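Long-range contacts in UDP-N-acetylglucosamine--peptide N-acetylglucosaminyltransferase stabilizing protein GtfB (Streptococcus gordonii, PDB 5E9T), which works with GtfA to attach the first GlcNAc to the serine-rich repeat adhesin GspB, serving as the substrate-binding partner in a GtfA-GtfB heterotetramer: residues Q149-E154 with T164-P169; V247-A252 with L272-D277; L310-A315 with Y330-L335. All coordinates share one frame; numbering follows the deposited sequence.

Contact 1: Q149-E154 with T164-P169; sequences QERIVE and TLDQEP
The backbone of Thr164 meets both the backbone and the side chain of Arg151. Its amide N donates to Arg151 O at 3.0 Å, with an N-H...O angle of 151°, while its own carbonyl O lies at the edge of the guanidinium, near its plane. Thr164 O receives a CA-H...O contact from Arg151 CA and a weak hydrogen bond from Arg151 NE (3.3 Å). The arginine chain is bent at chi2 (-73°) and again at chi3, which brings NE alongside this carbonyl and lays the guanidinium along the departing loop. Leu165 starts away from the opposing segment, yet its CD2 branch swings round to lie 4.1 Å from Arg151 CD; the leucine also touches Phe48 and Arg186 of helix 176-186.

The pairing continues the antiparallel hairpin of strands 150-155 and 161-163. Arg151 sits in a classic beta bulge: both it and Ile152 face Tyr143 on the strand before, and the chain turns a corner here. One residue earlier, Glu150 sends its carboxylate to Arg146 and Arg165 of the GtfA chain, placing this corner at the subunit interface.

Asp166 continues over one face of the guanidinium. Its amide N lies 3.8 Å from the Arg151 guanidinium plane, over its centre, and its CB is 3.9 Å from Arg151 NH2. The two side chains run side by side, with guanidinium and carboxylate planes only 7° apart. Because Asp166 OD1 lies well out of the guanidinium plane, at 4.4 Å from Arg151 NH2, the attraction is probably one of charge alone. Leu165 to Glu168 form a type II beta turn that carries the chain clear of the strand, and Glu168 then makes salt bridges with Arg171 and Arg186.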
ATOM      1  N   GLN B 149       2.553 -30.045   9.759  1.00 35.57           N
ATOM      2  CA  GLN B 149       2.635 -30.012  11.211  1.00 28.61           C
ATOM      3  C   GLN B 149       4.035 -29.589  11.629  1.00 34.25           C
ATOM      4  O   GLN B 149       5.006 -29.817  10.903  1.00 37.35           O
ATOM      5  CB  GLN B 149       2.304 -31.381  11.804  1.00 23.77           C
ATOM      6  CG  GLN B 149       1.220 -32.114  11.041  1.00 30.68           C
ATOM      7  CD  GLN B 149       0.307 -32.906  11.947  1.00 38.38           C
ATOM      8  OE1 GLN B 149       0.437 -32.867  13.171  1.00 45.79           O
ATOM      9  NE2 GLN B 149      -0.629 -33.632  11.349  1.00 38.74           N
ATOM     10  N   GLU B 150       4.148 -28.978  12.806  1.00 29.42           N
ATOM     11  CA  GLU B 150       5.460 -28.498  13.216  1.00 20.03           C
ATOM     12  C   GLU B 150       6.281 -29.697  13.673  1.00 25.42           C
ATOM     13  O   GLU B 150       5.947 -30.347  14.668  1.00 36.63           O
ATOM     14  CB  GLU B 150       5.336 -27.476  14.343  1.00 20.21           C
ATOM     15  CG  GLU B 150       4.097 -26.599  14.323  1.00 20.88           C
ATOM     16  CD  GLU B 150       4.136 -25.523  15.405  1.00 27.33           C
ATOM     17  OE1 GLU B 150       4.865 -24.522  15.234  1.00 33.08           O
ATOM     18  OE2 GLU B 150       3.448 -25.683  16.436  1.00 35.32           O
ATOM     19  N   ARG B 151       7.326 -30.026  12.917  1.00 23.14           N
ATOM     20  CA  ARG B 151       8.329 -30.980  13.370  1.00 21.33           C
ATOM     21  C   ARG B 151       9.492 -30.315  14.101  1.00 18.71           C
ATOM     22  O   ARG B 151       9.949 -30.829  15.127  1.00 26.65           O
ATOM     23  CB  ARG B 151       8.819 -31.821  12.189  1.00 19.73           C
ATOM     24  CG  ARG B 151       7.729 -32.736  11.620  1.00 20.54           C
ATOM     25  CD  ARG B 151       7.441 -33.908  12.555  1.00 25.14           C
ATOM     26  NE  ARG B 151       6.104 -33.886  13.154  1.00 28.27           N
ATOM     27  CZ  ARG B 151       5.051 -34.538  12.666  1.00 29.33           C
ATOM     28  NH1 ARG B 151       5.169 -35.257  11.558  1.00 36.28           N
ATOM     29  NH2 ARG B 151       3.878 -34.471  13.282  1.00 22.51           N
ATOM     30  N   ILE B 152       9.995 -29.189  13.595  1.00 14.63           N
ATOM     31  CA  ILE B 152      11.149 -28.516  14.186  1.00 15.15           C
ATOM     32  C   ILE B 152      10.912 -27.014  14.174  1.00 21.78           C
ATOM     33  O   ILE B 152      10.657 -26.430  13.115  1.00 25.95           O
ATOM     34  CB  ILE B 152      12.461 -28.831  13.442  1.00 13.58           C
ATOM     35  CG1 ILE B 152      12.770 -30.328  13.463  1.00 19.97           C
ATOM     36  CG2 ILE B 152      13.612 -28.027  14.040  1.00 16.90           C
ATOM     37  CD1 ILE B 152      13.930 -30.712  12.570  1.00 24.48           C
ATOM     38  N   VAL B 153      11.032 -26.387  15.339  1.00 19.96           N
ATOM     39  CA  VAL B 153      10.993 -24.937  15.476  1.00 26.58           C
ATOM     40  C   VAL B 153      12.330 -24.524  16.072  1.00 25.20           C
ATOM     41  O   VAL B 153      12.601 -24.802  17.247  1.00 35.69           O
ATOM     42  CB  VAL B 153       9.831 -24.475  16.368  1.00 39.62           C
ATOM     43  CG1 VAL B 153       9.599 -22.984  16.211  1.00 35.62           C
ATOM     44  CG2 VAL B 153       8.568 -25.274  16.070  1.00 59.36           C
ATOM     45  N   GLU B 154      13.167 -23.856  15.285  1.00 21.48           N
ATOM     46  CA  GLU B 154      14.487 -23.442  15.754  1.00 21.23           C
ATOM     47  C   GLU B 154      14.475 -21.940  15.994  1.00 25.19           C
ATOM     48  O   GLU B 154      14.381 -21.152  15.047  1.00 31.10           O
ATOM     49  CB  GLU B 154      15.595 -23.825  14.776  1.00 21.26           C
ATOM     50  CG  GLU B 154      16.954 -23.270  15.199  1.00 27.08           C
ATOM     51  CD  GLU B 154      18.129 -24.046  14.631  1.00 33.17           C
ATOM     52  OE1 GLU B 154      17.903 -24.999  13.854  1.00 27.97           O
ATOM     53  OE2 GLU B 154      19.284 -23.704  14.972  1.00 31.35           O
ATOM     54  N   THR B 164       9.481 -31.614  17.943  1.00 19.55           N
ATOM     55  CA  THR B 164       8.314 -32.447  18.199  1.00 26.98           C
ATOM     56  C   THR B 164       8.075 -33.325  16.980  1.00 29.59           C
ATOM     57  O   THR B 164       7.610 -32.847  15.940  1.00 27.03           O
ATOM     58  CB  THR B 164       7.081 -31.602  18.529  1.00 38.80           C
ATOM     59  OG1 THR B 164       5.991 -32.463  18.881  1.00 51.31           O
ATOM     60  CG2 THR B 164       6.686 -30.703  17.357  1.00 34.01           C
ATOM     61  N   LEU B 165       8.354 -34.615  17.129  1.00 35.37           N
ATOM     62  CA  LEU B 165       8.115 -35.584  16.075  1.00 25.97           C
ATOM     63  C   LEU B 165       6.746 -36.214  16.299  1.00 26.13           C
ATOM     64  O   LEU B 165       6.076 -35.953  17.300  1.00 29.44           O
ATOM     65  CB  LEU B 165       9.238 -36.621  16.048  1.00 22.05           C
ATOM     66  CG  LEU B 165      10.631 -36.009  15.874  1.00 30.25           C
ATOM     67  CD1 LEU B 165      11.731 -37.041  16.073  1.00 35.84           C
ATOM     68  CD2 LEU B 165      10.734 -35.377  14.505  1.00 35.42           C
ATOM     69  N   ASP B 166       6.321 -37.064  15.372  1.00 31.73           N
ATOM     70  CA  ASP B 166       4.956 -37.567  15.422  1.00 35.00           C
ATOM     71  C   ASP B 166       4.794 -38.587  16.542  1.00 36.71           C
ATOM     72  O   ASP B 166       5.641 -39.467  16.725  1.00 38.54           O
ATOM     73  CB  ASP B 166       4.562 -38.185  14.085  1.00 40.11           C
ATOM     74  CG  ASP B 166       3.142 -38.713  14.092  1.00 54.09           C
ATOM     75  OD1 ASP B 166       2.342 -38.263  14.942  1.00 61.92           O
ATOM     76  OD2 ASP B 166       2.824 -39.578  13.252  1.00 60.01           O
ATOM     77  N   GLN B 167       3.708 -38.446  17.303  1.00 40.60           N
ATOM     78  CA  GLN B 167       3.322 -39.380  18.360  1.00 45.85           C
ATOM     79  C   GLN B 167       4.424 -39.564  19.396  1.00 45.73           C
ATOM     80  O   GLN B 167       4.464 -40.581  20.096  1.00 48.62           O
ATOM     81  CB  GLN B 167       2.900 -40.733  17.780  1.00 44.76           C
ATOM     82  CG  GLN B 167       1.403 -40.861  17.567  1.00 56.31           C
ATOM     83  CD  GLN B 167       1.022 -42.160  16.885  1.00 72.61           C
ATOM     84  OE1 GLN B 167       1.485 -43.236  17.269  1.00 79.19           O
ATOM     85  NE2 GLN B 167       0.174 -42.067  15.866  1.00 77.59           N
ATOM     86  N   GLU B 168       5.316 -38.587  19.501  1.00 38.18           N
ATOM     87  CA  GLU B 168       6.349 -38.513  20.511  1.00 38.19           C
ATOM     88  C   GLU B 168       6.172 -37.222  21.295  1.00 37.78           C
ATOM     89  O   GLU B 168       5.632 -36.246  20.765  1.00 40.08           O
ATOM     90  CB  GLU B 168       7.751 -38.544  19.887  1.00 44.38           C
ATOM     91  CG  GLU B 168       8.052 -39.790  19.069  1.00 51.76           C
ATOM     92  CD  GLU B 168       9.480 -39.809  18.552  1.00 56.09           C
ATOM     93  OE1 GLU B 168      10.325 -39.077  19.113  1.00 57.44           O
ATOM     94  OE2 GLU B 168       9.760 -40.552  17.584  1.00 58.54           O
ATOM     95  N   PRO B 169       6.595 -37.182  22.553  1.00 31.76           N
ATOM     96  CA  PRO B 169       6.477 -35.941  23.322  1.00 31.74           C
ATOM     97  C   PRO B 169       7.478 -34.898  22.845  1.00 27.52           C
ATOM     98  O   PRO B 169       8.355 -35.158  22.018  1.00 25.59           O
ATOM     99  CB  PRO B 169       6.758 -36.384  24.762  1.00 35.25           C
ATOM    100  CG  PRO B 169       7.538 -37.643  24.626  1.00 30.99           C
ATOM    101  CD  PRO B 169       7.037 -38.313  23.385  1.00 26.70           C
TER

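Contact 2: V247-A252 with L272-D277; sequences VIPDLA and LGYHYD
Pro249 meets Tyr274 across the contact, the phenol ring crossing the pyrrolidine obliquely. Tyr274 CG stands anti to its carbonyl carbon (chi1 -48°), which turns the ring toward the proline; CB and CG themselves do not reach it. CD2 lies 4.2 Å from Pro249 CB, and CE2 closes to 3.5 Å from the same atom. On the other limb of the ring, CE1 is 4.0 Å from Pro249 CG. CZ makes the nearest approach, 3.4 Å from Pro249 CB. At the tip, OH touches Pro249 CB and CG while its polar partner is Gln221 NE2, a hydrogen bond that holds the hydroxyl. Leu272 also lies against the turn at Pro249, and Val247 CG1 rests 4.0 Å from Leu272 CB, the two side chains pointing the same way. No hydrogen bond links the two segments; Pro249 O is instead taken by Asn430 ND2.

Asp250 occupies the N-cap position of helix 251-260, so Pro249 lies at the switch from strand 243-247 to that helix, in the parallel sheet of the Rossmann-like N-terminal half. Segment 272-277 leaves the edge strand 269-270 of this sheet, with Leu272 and Tyr274 packed on the C-terminal helix 434-442 and Tyr274 also on helix 10-21.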
ATOM      1  N   VAL B 247      43.492 -32.721   7.491  1.00 68.04           N
ATOM      2  CA  VAL B 247      43.745 -32.957   6.073  1.00 65.00           C
ATOM      3  C   VAL B 247      43.547 -31.643   5.342  1.00 66.62           C
ATOM      4  O   VAL B 247      42.578 -30.931   5.592  1.00 73.95           O
ATOM      5  CB  VAL B 247      42.807 -34.048   5.513  1.00 64.71           C
ATOM      6  CG1 VAL B 247      42.792 -34.007   3.991  1.00 68.18           C
ATOM      7  CG2 VAL B 247      43.203 -35.424   6.064  1.00 61.11           C
ATOM      8  N   ILE B 248      44.464 -31.301   4.446  1.00 62.57           N
ATOM      9  CA  ILE B 248      44.332 -30.050   3.695  1.00 63.80           C
ATOM     10  C   ILE B 248      44.547 -30.307   2.204  1.00 66.30           C
ATOM     11  O   ILE B 248      45.683 -30.217   1.704  1.00 69.99           O
ATOM     12  CB  ILE B 248      45.301 -28.986   4.221  1.00 63.08           C
ATOM     13  CG1 ILE B 248      45.047 -28.750   5.713  1.00 65.99           C
ATOM     14  CG2 ILE B 248      45.092 -27.685   3.479  1.00 62.38           C
ATOM     15  CD1 ILE B 248      45.903 -27.679   6.338  1.00 75.40           C
ATOM     16  N   PRO B 249      43.479 -30.621   1.461  1.00 66.47           N
ATOM     17  CA  PRO B 249      43.641 -30.937   0.031  1.00 68.03           C
ATOM     18  C   PRO B 249      44.342 -29.860  -0.787  1.00 70.78           C
ATOM     19  O   PRO B 249      45.137 -30.200  -1.672  1.00 69.23           O
ATOM     20  CB  PRO B 249      42.196 -31.167  -0.426  1.00 65.21           C
ATOM     21  CG  PRO B 249      41.526 -31.711   0.791  1.00 60.84           C
ATOM     22  CD  PRO B 249      42.127 -30.949   1.946  1.00 62.44           C
ATOM     23  N   ASP B 250      44.094 -28.577  -0.532  1.00 75.67           N
ATOM     24  CA  ASP B 250      44.803 -27.555  -1.294  1.00 82.28           C
ATOM     25  C   ASP B 250      46.232 -27.416  -0.768  1.00 88.98           C
ATOM     26  O   ASP B 250      46.438 -27.100   0.412  1.00 96.15           O
ATOM     27  CB  ASP B 250      44.079 -26.212  -1.266  1.00 85.21           C
ATOM     28  CG  ASP B 250      44.690 -25.216  -2.241  1.00 91.74           C
ATOM     29  OD1 ASP B 250      45.334 -25.662  -3.218  1.00 96.23           O
ATOM     30  OD2 ASP B 250      44.527 -23.995  -2.039  1.00 92.16           O
ATOM     31  N   LEU B 251      47.209 -27.650  -1.664  1.00 88.28           N
ATOM     32  CA  LEU B 251      48.637 -27.564  -1.339  1.00 90.62           C
ATOM     33  C   LEU B 251      49.016 -26.193  -0.865  1.00 94.07           C
ATOM     34  O   LEU B 251      49.675 -26.033   0.169  1.00 94.11           O
ATOM     35  CB  LEU B 251      49.515 -27.877  -2.568  1.00 91.04           C
ATOM     36  CG  LEU B 251      49.657 -29.390  -2.805  1.00 88.78           C
ATOM     37  CD1 LEU B 251      50.975 -29.836  -3.551  1.00 86.82           C
ATOM     38  CD2 LEU B 251      49.605 -29.859  -1.498  1.00 87.30           C
ATOM     39  N   ALA B 252      48.683 -25.208  -1.685  1.00 94.92           N
ATOM     40  CA  ALA B 252      49.159 -23.856  -1.501  1.00 90.85           C
ATOM     41  C   ALA B 252      48.916 -23.386  -0.078  1.00 95.05           C
ATOM     42  O   ALA B 252      49.780 -22.740   0.527  1.00 91.47           O
ATOM     43  CB  ALA B 252      48.467 -22.958  -2.526  1.00 82.60           C
ATOM     44  N   LEU B 272      46.519 -33.953   1.185  1.00 76.99           N
ATOM     45  CA  LEU B 272      45.819 -34.785   0.181  1.00 73.62           C
ATOM     46  C   LEU B 272      45.237 -33.882  -0.925  1.00 76.45           C
ATOM     47  O   LEU B 272      45.658 -32.737  -1.098  1.00 76.26           O
ATOM     48  CB  LEU B 272      44.801 -35.660   0.932  1.00 67.85           C
ATOM     49  CG  LEU B 272      43.969 -36.809   0.359  1.00 75.24           C
ATOM     50  CD1 LEU B 272      43.037 -36.381  -0.627  1.00 84.84           C
ATOM     51  CD2 LEU B 272      44.915 -37.848  -0.233  1.00 77.42           C
ATOM     52  N   GLY B 273      44.291 -34.399  -1.690  1.00 73.42           N
ATOM     53  CA  GLY B 273      43.745 -33.737  -2.855  1.00 64.48           C
ATOM     54  C   GLY B 273      42.368 -34.311  -3.106  1.00 62.88           C
ATOM     55  O   GLY B 273      41.734 -34.841  -2.198  1.00 67.72           O
ATOM     56  N   TYR B 274      41.853 -34.140  -4.320  1.00 59.65           N
ATOM     57  CA  TYR B 274      40.607 -34.805  -4.685  1.00 60.59           C
ATOM     58  C   TYR B 274      40.806 -35.676  -5.922  1.00 64.45           C
ATOM     59  O   TYR B 274      41.636 -35.375  -6.786  1.00 67.66           O
ATOM     60  CB  TYR B 274      39.478 -33.791  -4.932  1.00 61.21           C
ATOM     61  CG  TYR B 274      39.342 -32.743  -3.849  1.00 57.52           C
ATOM     62  CD1 TYR B 274      38.583 -32.977  -2.707  1.00 55.89           C
ATOM     63  CD2 TYR B 274      39.986 -31.521  -3.968  1.00 57.72           C
ATOM     64  CE1 TYR B 274      38.468 -32.013  -1.716  1.00 59.45           C
ATOM     65  CE2 TYR B 274      39.877 -30.554  -2.986  1.00 58.43           C
ATOM     66  CZ  TYR B 274      39.118 -30.803  -1.862  1.00 57.99           C
ATOM     67  OH  TYR B 274      39.008 -29.843  -0.881  1.00 57.10           O
ATOM     68  N   HIS B 275      40.031 -36.759  -6.016  1.00 60.76           N
ATOM     69  CA  HIS B 275      40.062 -37.599  -7.209  1.00 56.70           C
ATOM     70  C   HIS B 275      38.855 -37.211  -8.047  1.00 52.91           C
ATOM     71  O   HIS B 275      37.725 -37.616  -7.762  1.00 54.74           O
ATOM     72  CB  HIS B 275      40.044 -39.087  -6.869  1.00 62.64           C
ATOM     73  CG  HIS B 275      39.913 -39.977  -8.070  1.00 71.36           C
ATOM     74  ND1 HIS B 275      40.946 -40.190  -8.957  1.00 76.34           N
ATOM     75  CD2 HIS B 275      38.864 -40.699  -8.536  1.00 78.73           C
ATOM     76  CE1 HIS B 275      40.544 -41.010  -9.914  1.00 86.65           C
ATOM     77  NE2 HIS B 275      39.284 -41.332  -9.681  1.00 87.48           N
ATOM     78  N   TYR B 276      39.110 -36.462  -9.111  1.00 56.92           N
ATOM     79  CA  TYR B 276      38.055 -36.092 -10.030  1.00 59.36           C
ATOM     80  C   TYR B 276      37.768 -37.257 -10.958  1.00 59.00           C
ATOM     81  O   TYR B 276      38.660 -38.039 -11.301  1.00 61.78           O
ATOM     82  CB  TYR B 276      38.445 -34.862 -10.850  1.00 54.90           C
ATOM     83  CG  TYR B 276      38.789 -33.643 -10.030  1.00 54.65           C
ATOM     84  CD1 TYR B 276      40.110 -33.314  -9.765  1.00 61.13           C
ATOM     85  CD2 TYR B 276      37.794 -32.818  -9.527  1.00 50.84           C
ATOM     86  CE1 TYR B 276      40.431 -32.198  -9.021  1.00 57.53           C
ATOM     87  CE2 TYR B 276      38.106 -31.700  -8.781  1.00 50.43           C
ATOM     88  CZ  TYR B 276      39.427 -31.396  -8.532  1.00 52.93           C
ATOM     89  OH  TYR B 276      39.750 -30.285  -7.790  1.00 57.83           O
ATOM     90  N   ASP B 277      36.514 -37.376 -11.358  1.00 53.52           N
ATOM     91  CA  ASP B 277      36.136 -38.335 -12.383  1.00 56.75           C
ATOM     92  C   ASP B 277      35.972 -37.530 -13.666  1.00 58.09           C
ATOM     93  O   ASP B 277      34.959 -36.857 -13.867  1.00 59.22           O
ATOM     94  CB  ASP B 277      34.861 -39.069 -11.979  1.00 62.64           C
ATOM     95  CG  ASP B 277      34.244 -39.848 -13.116  1.00 74.63           C
ATOM     96  OD1 ASP B 277      34.993 -40.536 -13.843  1.00 87.90           O
ATOM     97  OD2 ASP B 277      33.008 -39.776 -13.278  1.00 73.96           O
TER

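Contact 3: L310-A315 with Y330-L335; sequences LVFRIA and YKNVVL
Ile314 and Leu335 lie side by side, pointing the same way, with Leu335 CD2 3.4 Å from Ile314 CB. On the same face of the sheet Val333 CG2 reaches to 3.8 Å from Phe312 CB, and helix 300-306 covers this face through contacts with Ile314 and Val333. The opposite face has Val311 CG1 against Val334 CG2 at 3.9 Å; there Val334 also packs on Asn447 of the GtfA chain.

These strands, 311-315 and 333-336, are neighbours in a parallel sheet, joined by helix 322-325 in a beta-alpha-beta unit, as expected of a Rossmann-like domain. The ladder between them is stitched by Val334 N to Phe312 O (2.6 Å, N-H...O angle 166°) and by Ile314 N to Val334 O (3.2 Å). A weak bond from Phe312 N to Asn332 O, at 3.4 Å, extends it toward the strand starts.

Beyond that rung, Asn332 adds a side-chain bond: with CG anti to the backbone N (chi1 171°), ND2 reaches Leu310 O at 2.5 Å, and the acceptor lies in the amide plane. The Phe312 ring slants past this amide, CD2 nearest ND2, the planes 69° apart. On the Val311 and Val334 face, the Arg313 guanidinium turns its edge to Val334 CG2, while NH1 makes a weak hydrogen bond to Glu350 O.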
ATOM      1  N   LEU B 310      41.419 -21.629 -35.600  1.00100.64           N
ATOM      2  CA  LEU B 310      40.669 -22.140 -34.463  1.00 91.03           C
ATOM      3  C   LEU B 310      39.188 -21.806 -34.615  1.00 84.12           C
ATOM      4  O   LEU B 310      38.830 -20.649 -34.850  1.00 90.00           O
ATOM      5  CB  LEU B 310      41.231 -21.541 -33.173  1.00 84.66           C
ATOM      6  CG  LEU B 310      41.191 -22.319 -31.859  1.00 84.17           C
ATOM      7  CD1 LEU B 310      42.004 -23.600 -31.963  1.00 83.18           C
ATOM      8  CD2 LEU B 310      41.710 -21.440 -30.731  1.00 84.61           C
ATOM      9  N   VAL B 311      38.334 -22.827 -34.503  1.00 72.37           N
ATOM     10  CA  VAL B 311      36.891 -22.606 -34.494  1.00 68.69           C
ATOM     11  C   VAL B 311      36.493 -21.969 -33.171  1.00 74.95           C
ATOM     12  O   VAL B 311      37.004 -22.342 -32.110  1.00 80.90           O
ATOM     13  CB  VAL B 311      36.139 -23.930 -34.713  1.00 68.53           C
ATOM     14  CG1 VAL B 311      34.632 -23.693 -34.746  1.00 68.13           C
ATOM     15  CG2 VAL B 311      36.613 -24.610 -35.988  1.00 68.87           C
ATOM     16  N   PHE B 312      35.591 -20.985 -33.226  1.00 76.88           N
ATOM     17  CA  PHE B 312      35.131 -20.267 -32.037  1.00 70.35           C
ATOM     18  C   PHE B 312      33.624 -20.440 -31.914  1.00 71.36           C
ATOM     19  O   PHE B 312      32.866 -19.930 -32.746  1.00 75.90           O
ATOM     20  CB  PHE B 312      35.502 -18.782 -32.093  1.00 63.46           C
ATOM     21  CG  PHE B 312      36.958 -18.503 -31.822  1.00 69.21           C
ATOM     22  CD1 PHE B 312      37.346 -17.445 -31.023  1.00 74.28           C
ATOM     23  CD2 PHE B 312      37.939 -19.295 -32.366  1.00 76.62           C
ATOM     24  CE1 PHE B 312      38.694 -17.198 -30.781  1.00 79.33           C
ATOM     25  CE2 PHE B 312      39.272 -19.049 -32.124  1.00 84.94           C
ATOM     26  CZ  PHE B 312      39.647 -18.003 -31.332  1.00 85.31           C
ATOM     27  N   ARG B 313      33.191 -21.148 -30.873  1.00 68.53           N
ATOM     28  CA  ARG B 313      31.775 -21.341 -30.600  1.00 69.87           C
ATOM     29  C   ARG B 313      31.416 -20.631 -29.307  1.00 69.10           C
ATOM     30  O   ARG B 313      31.985 -20.929 -28.251  1.00 68.35           O
ATOM     31  CB  ARG B 313      31.417 -22.823 -30.524  1.00 71.02           C
ATOM     32  CG  ARG B 313      32.047 -23.629 -31.626  1.00 70.41           C
ATOM     33  CD  ARG B 313      31.143 -24.741 -32.084  1.00 71.53           C
ATOM     34  NE  ARG B 313      31.672 -25.354 -33.290  1.00 70.90           N
ATOM     35  CZ  ARG B 313      32.397 -26.463 -33.295  1.00 67.70           C
ATOM     36  NH1 ARG B 313      32.670 -27.082 -32.153  1.00 67.00           N
ATOM     37  NH2 ARG B 313      32.848 -26.956 -34.439  1.00 64.88           N
ATOM     38  N   ILE B 314      30.483 -19.692 -29.394  1.00 64.22           N
ATOM     39  CA  ILE B 314      30.015 -18.935 -28.245  1.00 57.20           C
ATOM     40  C   ILE B 314      28.520 -19.154 -28.111  1.00 55.24           C
ATOM     41  O   ILE B 314      27.781 -19.104 -29.101  1.00 55.40           O
ATOM     42  CB  ILE B 314      30.350 -17.441 -28.380  1.00 52.71           C
ATOM     43  CG1 ILE B 314      31.850 -17.288 -28.551  1.00 54.63           C
ATOM     44  CG2 ILE B 314      29.824 -16.643 -27.196  1.00 59.96           C
ATOM     45  CD1 ILE B 314      32.352 -15.974 -28.144  1.00 58.06           C
ATOM     46  N   ALA B 315      28.077 -19.399 -26.885  1.00 53.28           N
ATOM     47  CA  ALA B 315      26.696 -19.756 -26.646  1.00 58.91           C
ATOM     48  C   ALA B 315      26.139 -18.981 -25.464  1.00 65.23           C
ATOM     49  O   ALA B 315      26.870 -18.481 -24.602  1.00 68.17           O
ATOM     50  CB  ALA B 315      26.536 -21.262 -26.415  1.00 55.04           C
ATOM     51  N   TYR B 330      32.879 -13.108 -39.453  1.00 88.64           N
ATOM     52  CA  TYR B 330      33.893 -14.106 -39.755  1.00 88.71           C
ATOM     53  C   TYR B 330      33.233 -15.448 -40.030  1.00 94.01           C
ATOM     54  O   TYR B 330      32.297 -15.852 -39.334  1.00 92.92           O
ATOM     55  CB  TYR B 330      34.875 -14.269 -38.594  1.00 83.92           C
ATOM     56  CG  TYR B 330      35.511 -13.002 -38.064  1.00 85.57           C
ATOM     57  CD1 TYR B 330      35.436 -11.800 -38.757  1.00 87.75           C
ATOM     58  CD2 TYR B 330      36.199 -13.016 -36.866  1.00 87.58           C
ATOM     59  CE1 TYR B 330      36.022 -10.649 -38.257  1.00 89.77           C
ATOM     60  CE2 TYR B 330      36.784 -11.879 -36.371  1.00 89.39           C
ATOM     61  CZ  TYR B 330      36.698 -10.701 -37.060  1.00 89.26           C
ATOM     62  OH  TYR B 330      37.296  -9.578 -36.535  1.00 86.93           O
ATOM     63  N   LYS B 331      33.725 -16.146 -41.051  1.00 96.69           N
ATOM     64  CA  LYS B 331      33.440 -17.571 -41.141  1.00 91.72           C
ATOM     65  C   LYS B 331      34.213 -18.366 -40.096  1.00 83.11           C
ATOM     66  O   LYS B 331      34.024 -19.580 -39.985  1.00 81.52           O
ATOM     67  CB  LYS B 331      33.758 -18.089 -42.545  1.00 91.55           C
ATOM     68  CG  LYS B 331      35.234 -18.322 -42.828  1.00 91.31           C
ATOM     69  CD  LYS B 331      35.421 -18.911 -44.222  1.00 93.44           C
ATOM     70  CE  LYS B 331      36.869 -19.293 -44.491  1.00 90.56           C
ATOM     71  NZ  LYS B 331      37.297 -20.462 -43.673  1.00 85.74           N
ATOM     72  N   ASN B 332      35.085 -17.687 -39.351  1.00 80.24           N
ATOM     73  CA  ASN B 332      35.935 -18.279 -38.331  1.00 77.62           C
ATOM     74  C   ASN B 332      35.176 -18.547 -37.040  1.00 81.64           C
ATOM     75  O   ASN B 332      35.630 -19.348 -36.218  1.00 87.52           O
ATOM     76  CB  ASN B 332      37.125 -17.331 -38.124  1.00 77.62           C
ATOM     77  CG  ASN B 332      38.005 -17.686 -36.942  1.00 79.03           C
ATOM     78  OD1 ASN B 332      38.762 -16.841 -36.473  1.00 80.21           O
ATOM     79  ND2 ASN B 332      37.931 -18.921 -36.465  1.00 82.01           N
ATOM     80  N   VAL B 333      34.031 -17.914 -36.860  1.00 81.35           N
ATOM     81  CA  VAL B 333      33.255 -18.005 -35.633  1.00 77.32           C
ATOM     82  C   VAL B 333      31.959 -18.756 -35.922  1.00 73.78           C
ATOM     83  O   VAL B 333      31.388 -18.645 -37.011  1.00 71.30           O
ATOM     84  CB  VAL B 333      32.997 -16.591 -35.066  1.00 71.85           C
ATOM     85  CG1 VAL B 333      31.825 -16.581 -34.125  1.00 67.75           C
ATOM     86  CG2 VAL B 333      34.262 -16.065 -34.377  1.00 71.66           C
ATOM     87  N   VAL B 334      31.521 -19.565 -34.954  1.00 69.67           N
ATOM     88  CA  VAL B 334      30.189 -20.169 -34.941  1.00 64.76           C
ATOM     89  C   VAL B 334      29.503 -19.769 -33.638  1.00 72.26           C
ATOM     90  O   VAL B 334      30.076 -19.943 -32.556  1.00 79.54           O
ATOM     91  CB  VAL B 334      30.239 -21.706 -35.060  1.00 58.22           C
ATOM     92  CG1 VAL B 334      28.851 -22.271 -35.398  1.00 52.79           C
ATOM     93  CG2 VAL B 334      31.278 -22.153 -36.075  1.00 63.37           C
ATOM     94  N   LEU B 335      28.274 -19.259 -33.732  1.00 68.62           N
ATOM     95  CA  LEU B 335      27.558 -18.734 -32.571  1.00 60.88           C
ATOM     96  C   LEU B 335      26.228 -19.441 -32.349  1.00 61.65           C
ATOM     97  O   LEU B 335      25.444 -19.631 -33.286  1.00 58.30           O
ATOM     98  CB  LEU B 335      27.333 -17.221 -32.693  1.00 54.94           C
ATOM     99  CG  LEU B 335      28.643 -16.450 -32.743  1.00 59.01           C
ATOM    100  CD1 LEU B 335      28.423 -14.942 -32.674  1.00 59.69           C
ATOM    101  CD2 LEU B 335      29.547 -16.930 -31.611  1.00 63.39           C
TER

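How the contacts relate
The contacts follow one another along the chain, each closing before the next opens, and none touches another. Contact 1 belongs to the long antiparallel sheet inserted within the N-terminal half; contact 2 lies at the edge of the seven-stranded parallel sheet, and contact 3 in the separate three-stranded parallel sheet. Their centres are about 40 Å apart from contact 1 to contact 2 and about 36 Å from contact 2 to contact 3. Contacts 1 and 3, their centres about 58 Å apart, flank the chain's centre on opposite sides. Residues 272-277 lead from the first parallel sheet toward the second, and contacts 1 and 3 each touch a GtfA chain, so GtfA is met by widely separated regions of GtfB.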